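Local coordinates for protein deoxyribose-phosphate aldolase (Toxoplasma gondii, PDB 4EIV) that belongs to the deoxyribose-phosphate aldolase family of TIM-barrel proteins and pairs with a second copy of itself, at residues 108-113 with 146-151; 155-160 with 173-178; 236-241 with 247-252. All coordinates share one frame; numbering follows the deposited sequence. Where two conformers were deposited one is given.

Contact 1 of 3, residues 108-113 with 146-151; sequences GALKDG and KVVGPK
L110, near the end of helix 99-111, reaches across to the last turn of the next long helix of the TIM barrel, 130-148, and to the loop that leads from it into strand 152-156. The tight part of the contact is at one methyl of this leucine. CD1 lies against backbone rather than side chain, 3.5 Å from V147 O and 3.7 Å from V148 CA; the V148 branch CG1 is farther off, 4.3 Å from L110 CD1. V148 itself is buried and turns inward onto I117 of strand 116-120, as A109 does from helix 99-111, while V147 rests on A106 and V107, about a turn before L110 in helix 99-111. The K151 side is the more open one, for the lysine is partly exposed, and no hydrogen bond crosses between the segments. Here the extended chain of K151 runs past L110 in the opposite direction, its aliphatic part covering the second methyl. Each helix is followed by a glycine with positive phi: G113 (phi 112°) closes a Schellman motif, and G149 takes the second position of a type II' turn from V148 to K151, which brings the lysine back beside the leucine. With CG anti to its carbonyl carbon (chi1 -70°), K151 sends its amine along the contact to a hydrogen bond with A114 O, just beyond the first segment. On the way, its CD passes 3.6 Å from L110 CD2.

Contact 2 of 3, residues 155-160 with 173-178; sequences VVLSGG and VAALEG
A175 CB is the point on which two side chains of the strand segment converge. V155 brings CG1 to 3.8 Å from this methyl, and L157 brings CD2 to 4.0 Å from it; all three residues are buried, and the meeting is wholly apolar. V155 is directed toward the helix, and CG1, anti to the backbone N (chi1 -179°), makes the contact. L157 starts off to one side, beyond the end of the strand, and it is the far end of its side chain that swings back to the alanine. The small methyl lets helix 165-178 come close, with 6.6 Å between the CA atoms of V155 and A175. Farther out, backbone hydrogen bonds fix the strand side: V155 pairs with F182 and Q184, V156 with C119 and I121, and L157 again with Q184. V155 also packs on V141 of helix 130-148, and L157 on I202 of helix 196-210, while A175 itself touches L183 of the following strand. V156, turned away from the helix, lies on the other side of the strand. This is the packing of a right-handed beta-alpha-beta unit in a TIM barrel, strand 152-156 and strand 182-184 lying parallel under the helix that connects them.

Contact 3 of 3, residues 236-241 with 247-252; sequences IEVGDV and ADFLMQ
The chain of strand 233-237 of the TIM barrel runs on into a type II' turn from V238 to V241, and helix 243-257 then folds back over it, with I236 CA and F249 CA 8.0 Å apart as the nearest pair. Together with strand 267-271 they form a beta-alpha-beta unit, and the ring of F249 is the helix side's part in the packing between them. I236 lies beneath one face of that ring. Its CG2 is 3.9 Å from the F249 ring centroid and only 9° off the ring normal, a CH-pi contact over the centre of the face. The other branch of the isoleucine goes to the root of the same side chain, CD1 lying 3.9 Å from F249 CB. This division follows from chi1 of -59°, which sets CG2 anti to the backbone N and CG1 anti to the carbonyl carbon. V238 and F249 run past each other in opposite directions, and the valine approaches the ring obliquely, with CG1 3.8 Å from F249 CE2. V199 of helix 196-210 touches both I236 and F249, and A194 also packs on both, so the ring and its isoleucine share neighbours from the preceding part of the barrel. On its outer side the helix meets the second subunit, where A247 and D248 pack on I17 and L250 on F21 of that chain. E237, between the two apolar residues, faces the other way. Its OE2 is hydrogen-bonded to S186 OG and H193 ND1. The other oxygen meets the second residue of the turn: G239 N donates to E237 OE1 at 2.8 Å, bent to 136° and arriving from above the carboxylate plane.

The three contacts lie in series along the chain around one barrel. Contacts 2 and 3 are buried and repeat one theme, a strand covered by the helix that follows it; contact 1 sits farther out, partly buried, and joins two helices at their ends. It adjoins contact 2 in sequence, since helix 130-148 leads into strand 152-156, yet lies across the chain's centre from contact 3, with nearest atoms about 17 Å apart. Chemistry follows place: an alanine methyl allows close approach in 155-160 with 173-178, an aromatic ring spans the wider gap in 236-241 with 247-252, and a lysine stem borders the leucine of contact 1. The second subunit reaches contact 3 alone.

Contact 1 of 3, residues 108-113 with 146-151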
loop_
_atom_site.group_PDB
_atom_site.type_symbol
_atom_site.label_atom_id
_atom_site.label_comp_id
_atom_site.label_asym_id
_atom_site.label_seq_id
_atom_site.Cartn_x
_atom_site.Cartn_y
_atom_site.Cartn_z
ATOM N N GLY A 108 -31.528 1.633 10.773
ATOM C CA GLY A 108 -31.990 2.836 10.069
ATOM C C GLY A 108 -30.892 3.494 9.245
ATOM O O GLY A 108 -31.134 3.976 8.133
ATOM N N ALA A 109 -29.676 3.508 9.777
ATOM C CA ALA A 109 -28.558 4.102 9.073
ATOM C C ALA A 109 -28.265 3.334 7.792
ATOM O O ALA A 109 -28.027 3.936 6.732
ATOM C CB ALA A 109 -27.328 4.117 9.962
ATOM N N LEU A 110 -28.310 2.004 7.876
ATOM C CA LEU A 110 -28.053 1.148 6.725
ATOM C C LEU A 110 -29.166 1.350 5.677
ATOM O O LEU A 110 -28.888 1.472 4.484
ATOM C CB LEU A 110 -27.942 -0.322 7.162
ATOM C CG LEU A 110 -26.700 -0.609 8.025
ATOM C CD1 LEU A 110 -26.834 -1.962 8.736
ATOM C CD2 LEU A 110 -25.412 -0.519 7.222
ATOM N N LYS A 111 -30.407 1.475 6.133
ATOM C CA LYS A 111 -31.539 1.740 5.229
ATOM C C LYS A 111 -31.337 3.048 4.474
ATOM O O LYS A 111 -31.639 3.141 3.272
ATOM C CB LYS A 111 -32.831 1.847 6.044
ATOM C CG LYS A 111 -34.100 2.108 5.251
ATOM C CD LYS A 111 -35.248 2.525 6.175
ATOM C CE LYS A 111 -35.477 1.552 7.359
ATOM N NZ LYS A 111 -36.681 1.923 8.168
ATOM N N ASP A 112 -30.849 4.059 5.193
ATOM C CA ASP A 112 -30.598 5.392 4.643
ATOM C C ASP A 112 -29.377 5.491 3.728
ATOM O O ASP A 112 -29.148 6.552 3.154
ATOM C CB ASP A 112 -30.511 6.426 5.773
ATOM C CG ASP A 112 -31.849 6.633 6.483
ATOM O OD1 ASP A 112 -32.884 6.154 5.975
ATOM O OD2 ASP A 112 -31.876 7.281 7.556
ATOM N N GLY A 113 -28.613 4.403 3.590
ATOM C CA GLY A 113 -27.449 4.356 2.691
ATOM C C GLY A 113 -26.057 4.262 3.316
ATOM O O GLY A 113 -25.058 4.356 2.599
ATOM N N LYS A 146 -25.222 -8.613 13.870
ATOM C CA LYS A 146 -26.313 -9.352 13.226
ATOM C C LYS A 146 -27.064 -8.496 12.212
ATOM O O LYS A 146 -27.483 -9.002 11.169
ATOM C CB LYS A 146 -27.317 -9.865 14.265
ATOM C CG LYS A 146 -26.852 -11.054 15.094
ATOM C CD LYS A 146 -27.949 -11.483 16.072
ATOM C CE LYS A 146 -27.487 -12.603 16.992
ATOM N NZ LYS A 146 -28.512 -12.899 18.045
ATOM N N VAL A 147 -27.254 -7.216 12.526
ATOM C CA VAL A 147 -27.987 -6.329 11.626
ATOM C C VAL A 147 -27.119 -5.703 10.552
ATOM O O VAL A 147 -27.616 -5.338 9.495
ATOM C CB VAL A 147 -28.815 -5.239 12.395
ATOM C CG1 VAL A 147 -29.804 -5.918 13.382
ATOM C CG2 VAL A 147 -27.951 -4.259 13.105
ATOM N N VAL A 148 -25.819 -5.570 10.801
ATOM C CA VAL A 148 -24.925 -5.013 9.786
ATOM C C VAL A 148 -24.647 -6.050 8.696
ATOM O O VAL A 148 -24.396 -5.703 7.537
ATOM C CB VAL A 148 -23.615 -4.518 10.393
ATOM C CG1 VAL A 148 -23.877 -3.454 11.464
ATOM C CG2 VAL A 148 -22.829 -5.652 10.919
ATOM N N GLY A 149 -24.717 -7.330 9.057
ATOM C CA GLY A 149 -24.506 -8.398 8.081
ATOM C C GLY A 149 -23.077 -8.329 7.568
ATOM O O GLY A 149 -22.154 -8.158 8.360
ATOM N N PRO A 150 -22.885 -8.417 6.243
ATOM C CA PRO A 150 -21.528 -8.407 5.693
ATOM C C PRO A 150 -20.835 -7.041 5.660
ATOM O O PRO A 150 -19.649 -6.969 5.338
ATOM C CB PRO A 150 -21.722 -8.951 4.277
ATOM C CG PRO A 150 -23.102 -8.561 3.916
ATOM C CD PRO A 150 -23.893 -8.674 5.199
ATOM N N LYS A 151 -21.566 -5.968 5.942
ATOM C CA LYS A 151 -20.939 -4.644 6.003
ATOM C C LYS A 151 -20.000 -4.543 7.192
ATOM O O LYS A 151 -20.034 -5.361 8.097
ATOM C CB LYS A 151 -21.982 -3.537 5.997
ATOM C CG LYS A 151 -22.664 -3.430 4.634
ATOM C CD LYS A 151 -23.687 -2.325 4.590
ATOM C CE LYS A 151 -24.180 -2.068 3.176
ATOM N NZ LYS A 151 -25.142 -0.945 3.158
#

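Contact 2 of 3, residues 155-160 with 173-178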
loop_
_atom_site.group_PDB
_atom_site.type_symbol
_atom_site.label_atom_id
_atom_site.label_comp_id
_atom_site.label_asym_id
_atom_site.label_seq_id
_atom_site.Cartn_x
_atom_site.Cartn_y
_atom_site.Cartn_z
ATOM N N VAL A 155 -15.754 -1.117 16.073
ATOM C CA VAL A 155 -16.117 -0.946 17.481
ATOM C C VAL A 155 -15.138 0.064 18.095
ATOM O O VAL A 155 -13.913 -0.116 18.046
ATOM C CB VAL A 155 -16.127 -2.270 18.221
ATOM C CG1 VAL A 155 -16.517 -2.099 19.675
ATOM C CG2 VAL A 155 -17.111 -3.219 17.555
ATOM N N VAL A 156 -15.698 1.126 18.667
ATOM C CA VAL A 156 -14.970 2.242 19.225
ATOM C C VAL A 156 -14.781 1.929 20.701
ATOM O O VAL A 156 -15.747 1.850 21.465
ATOM C CB VAL A 156 -15.726 3.552 18.969
ATOM C CG1 VAL A 156 -14.919 4.688 19.385
ATOM C CG2 VAL A 156 -16.136 3.695 17.518
ATOM N N LEU A 157 -13.519 1.837 21.121
ATOM C CA LEU A 157 -13.187 1.343 22.450
ATOM C C LEU A 157 -13.103 2.392 23.558
ATOM O O LEU A 157 -13.085 2.028 24.745
ATOM C CB LEU A 157 -11.846 0.601 22.386
ATOM C CG LEU A 157 -11.779 -0.608 21.465
ATOM C CD1 LEU A 157 -10.351 -1.203 21.498
ATOM C CD2 LEU A 157 -12.816 -1.666 21.813
ATOM N N SER A 158 -13.110 3.661 23.195
ATOM C CA SER A 158 -12.968 4.738 24.166
ATOM C C SER A 158 -13.783 5.928 23.735
ATOM O O SER A 158 -13.875 6.229 22.543
ATOM C CB SER A 158 -11.487 5.128 24.309
ATOM O OG SER A 158 -11.291 6.241 25.171
ATOM N N GLY A 159 -14.356 6.607 24.725
ATOM C CA GLY A 159 -15.126 7.840 24.515
ATOM C C GLY A 159 -14.345 9.060 25.031
ATOM O O GLY A 159 -14.929 10.052 25.405
ATOM N N GLY A 160 -13.018 8.976 25.087
ATOM C CA GLY A 160 -12.199 10.131 25.463
ATOM C C GLY A 160 -11.652 10.197 26.868
ATOM O O GLY A 160 -10.836 11.085 27.149
ATOM N N VAL A 173 -10.388 -7.215 23.356
ATOM C CA VAL A 173 -10.663 -8.651 23.200
ATOM C C VAL A 173 -12.157 -8.915 23.202
ATOM O O VAL A 173 -12.640 -9.706 22.399
ATOM C CB VAL A 173 -9.928 -9.484 24.270
ATOM C CG1 VAL A 173 -10.375 -10.946 24.238
ATOM C CG2 VAL A 173 -8.405 -9.334 24.099
ATOM N N ALA A 174 -12.894 -8.274 24.097
ATOM C CA ALA A 174 -14.347 -8.473 24.139
ATOM C C ALA A 174 -15.012 -8.030 22.825
ATOM O O ALA A 174 -15.919 -8.678 22.342
ATOM C CB ALA A 174 -14.973 -7.742 25.337
ATOM N N ALA A 175 -14.544 -6.947 22.234
ATOM C CA ALA A 175 -15.087 -6.442 20.973
ATOM C C ALA A 175 -14.788 -7.426 19.845
ATOM O O ALA A 175 -15.640 -7.658 18.994
ATOM C CB ALA A 175 -14.475 -5.091 20.680
ATOM N N LEU A 176 -13.582 -7.996 19.843
ATOM C CA LEU A 176 -13.217 -9.012 18.865
ATOM C C LEU A 176 -14.108 -10.246 19.015
ATOM O O LEU A 176 -14.634 -10.779 18.028
ATOM C CB LEU A 176 -11.742 -9.406 18.979
ATOM C CG LEU A 176 -10.776 -8.276 18.624
ATOM C CD1 LEU A 176 -9.359 -8.662 19.049
ATOM C CD2 LEU A 176 -10.840 -7.914 17.118
ATOM N N GLU A 177 -14.277 -10.721 20.256
ATOM C CA GLU A 177 -15.124 -11.898 20.502
ATOM C C GLU A 177 -16.568 -11.626 20.104
ATOM O O GLU A 177 -17.276 -12.536 19.669
ATOM C CB GLU A 177 -15.033 -12.323 21.973
ATOM C CG GLU A 177 -13.655 -12.844 22.360
ATOM C CD GLU A 177 -13.451 -13.085 23.856
ATOM O OE1 GLU A 177 -14.241 -12.571 24.682
ATOM O OE2 GLU A 177 -12.461 -13.772 24.202
ATOM N N GLY A 178 -17.008 -10.383 20.253
ATOM C CA GLY A 178 -18.348 -10.003 19.866
ATOM C C GLY A 178 -18.582 -9.950 18.363
ATOM O O GLY A 178 -19.727 -9.902 17.926
#

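Contact 3 of 3, residues 236-241 with 247-252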
loop_
_atom_site.group_PDB
_atom_site.type_symbol
_atom_site.label_atom_id
_atom_site.label_comp_id
_atom_site.label_asym_id
_atom_site.label_seq_id
_atom_site.Cartn_x
_atom_site.Cartn_y
_atom_site.Cartn_z
ATOM N N ILE A 236 -7.062 4.190 13.742
ATOM C CA ILE A 236 -6.390 5.090 14.658
ATOM C C ILE A 236 -7.084 6.439 14.524
ATOM O O ILE A 236 -7.019 7.084 13.472
ATOM C CB ILE A 236 -4.893 5.179 14.349
ATOM C CG1 ILE A 236 -4.234 3.793 14.439
ATOM C CG2 ILE A 236 -4.206 6.126 15.295
ATOM C CD1 ILE A 236 -2.746 3.746 14.152
ATOM N N GLU A 237 -7.848 6.790 15.557
ATOM C CA GLU A 237 -8.595 8.059 15.603
ATOM C C GLU A 237 -7.733 9.060 16.361
ATOM O O GLU A 237 -7.388 8.834 17.523
ATOM C CB GLU A 237 -9.969 7.847 16.239
ATOM C CG GLU A 237 -10.921 9.050 16.173
ATOM C CD GLU A 237 -10.596 10.146 17.158
ATOM O OE1 GLU A 237 -10.591 11.304 16.711
ATOM O OE2 GLU A 237 -10.352 9.842 18.358
ATOM N N VAL A 238 -7.321 10.126 15.674
ATOM C CA VAL A 238 -6.300 11.037 16.173
ATOM C C VAL A 238 -6.797 12.375 16.624
ATOM O O VAL A 238 -5.994 13.251 16.959
ATOM C CB VAL A 238 -5.172 11.229 15.125
ATOM C CG1 VAL A 238 -4.564 9.873 14.740
ATOM C CG2 VAL A 238 -5.667 11.959 13.897
ATOM N N GLY A 239 -8.097 12.577 16.641
ATOM C CA GLY A 239 -8.616 13.833 17.134
ATOM C C GLY A 239 -8.280 14.968 16.198
ATOM O O GLY A 239 -8.472 14.856 14.978
ATOM N N ASP A 240 -7.717 16.038 16.774
ATOM C CA ASP A 240 -7.397 17.251 16.029
ATOM C C ASP A 240 -5.903 17.528 15.887
ATOM O O ASP A 240 -5.487 18.672 15.663
ATOM C CB ASP A 240 -8.150 18.436 16.650
ATOM C CG ASP A 240 -9.663 18.291 16.501
ATOM O OD1 ASP A 240 -10.356 18.193 17.545
ATOM O OD2 ASP A 240 -10.136 18.206 15.334
ATOM N N VAL A 241 -5.085 16.486 15.995
ATOM C CA VAL A 241 -3.641 16.641 15.792
ATOM C C VAL A 241 -3.299 16.959 14.334
ATOM O O VAL A 241 -4.125 16.794 13.426
ATOM C CB VAL A 241 -2.842 15.398 16.231
ATOM C CG1 VAL A 241 -3.058 15.143 17.744
ATOM C CG2 VAL A 241 -3.204 14.213 15.393
ATOM N N ALA A 247 1.747 11.043 11.149
ATOM C CA ALA A 247 2.825 10.283 10.491
ATOM C C ALA A 247 3.539 9.297 11.436
ATOM O O ALA A 247 3.969 8.204 11.015
ATOM C CB ALA A 247 3.866 11.229 9.854
ATOM N N ASP A 248 3.669 9.670 12.702
ATOM C CA ASP A 248 4.294 8.792 13.685
ATOM C C ASP A 248 3.538 7.454 13.737
ATOM O O ASP A 248 4.138 6.381 13.859
ATOM C CB ASP A 248 4.325 9.446 15.076
ATOM C CG ASP A 248 5.407 10.499 15.224
ATOM O OD1 ASP A 248 5.114 11.584 15.756
ATOM O OD2 ASP A 248 6.565 10.240 14.840
ATOM N N PHE A 249 2.218 7.515 13.640
ATOM C CA PHE A 249 1.427 6.294 13.663
ATOM C C PHE A 249 1.699 5.364 12.477
ATOM O O PHE A 249 1.598 4.151 12.622
ATOM C CB PHE A 249 -0.069 6.602 13.811
ATOM C CG PHE A 249 -0.451 7.132 15.170
ATOM C CD1 PHE A 249 -0.345 6.324 16.297
ATOM C CD2 PHE A 249 -0.953 8.417 15.326
ATOM C CE1 PHE A 249 -0.709 6.787 17.541
ATOM C CE2 PHE A 249 -1.337 8.887 16.573
ATOM C CZ PHE A 249 -1.200 8.088 17.692
ATOM N N LEU A 250 1.994 5.914 11.288
ATOM C CA LEU A 250 2.325 5.052 10.144
ATOM C C LEU A 250 3.563 4.223 10.439
ATOM O O LEU A 250 3.604 3.042 10.130
ATOM C CB LEU A 250 2.561 5.871 8.878
ATOM C CG LEU A 250 1.349 6.611 8.314
ATOM C CD1 LEU A 250 1.763 7.549 7.167
ATOM C CD2 LEU A 250 0.309 5.628 7.855
ATOM N N MET A 251 4.593 4.862 10.987
ATOM C CA MET A 251 5.817 4.153 11.338
ATOM C C MET A 251 5.590 3.121 12.424
ATOM O O MET A 251 6.134 2.007 12.352
ATOM C CB MET A 251 6.907 5.138 11.761
ATOM C CG MET A 251 7.362 6.030 10.627
ATOM S SD MET A 251 8.079 5.145 9.222
ATOM C CE MET A 251 9.745 4.802 9.808
ATOM N N GLN A 252 4.790 3.472 13.433
ATOM C CA GLN A 252 4.441 2.516 14.480
ATOM C C GLN A 252 3.732 1.290 13.897
ATOM O O GLN A 252 4.065 0.164 14.238
ATOM C CB GLN A 252 3.548 3.167 15.544
ATOM C CG GLN A 252 3.152 2.209 16.651
ATOM C CD GLN A 252 2.335 2.828 17.768
ATOM O OE1 GLN A 252 1.821 3.933 17.644
ATOM N NE2 GLN A 252 2.220 2.106 18.880
#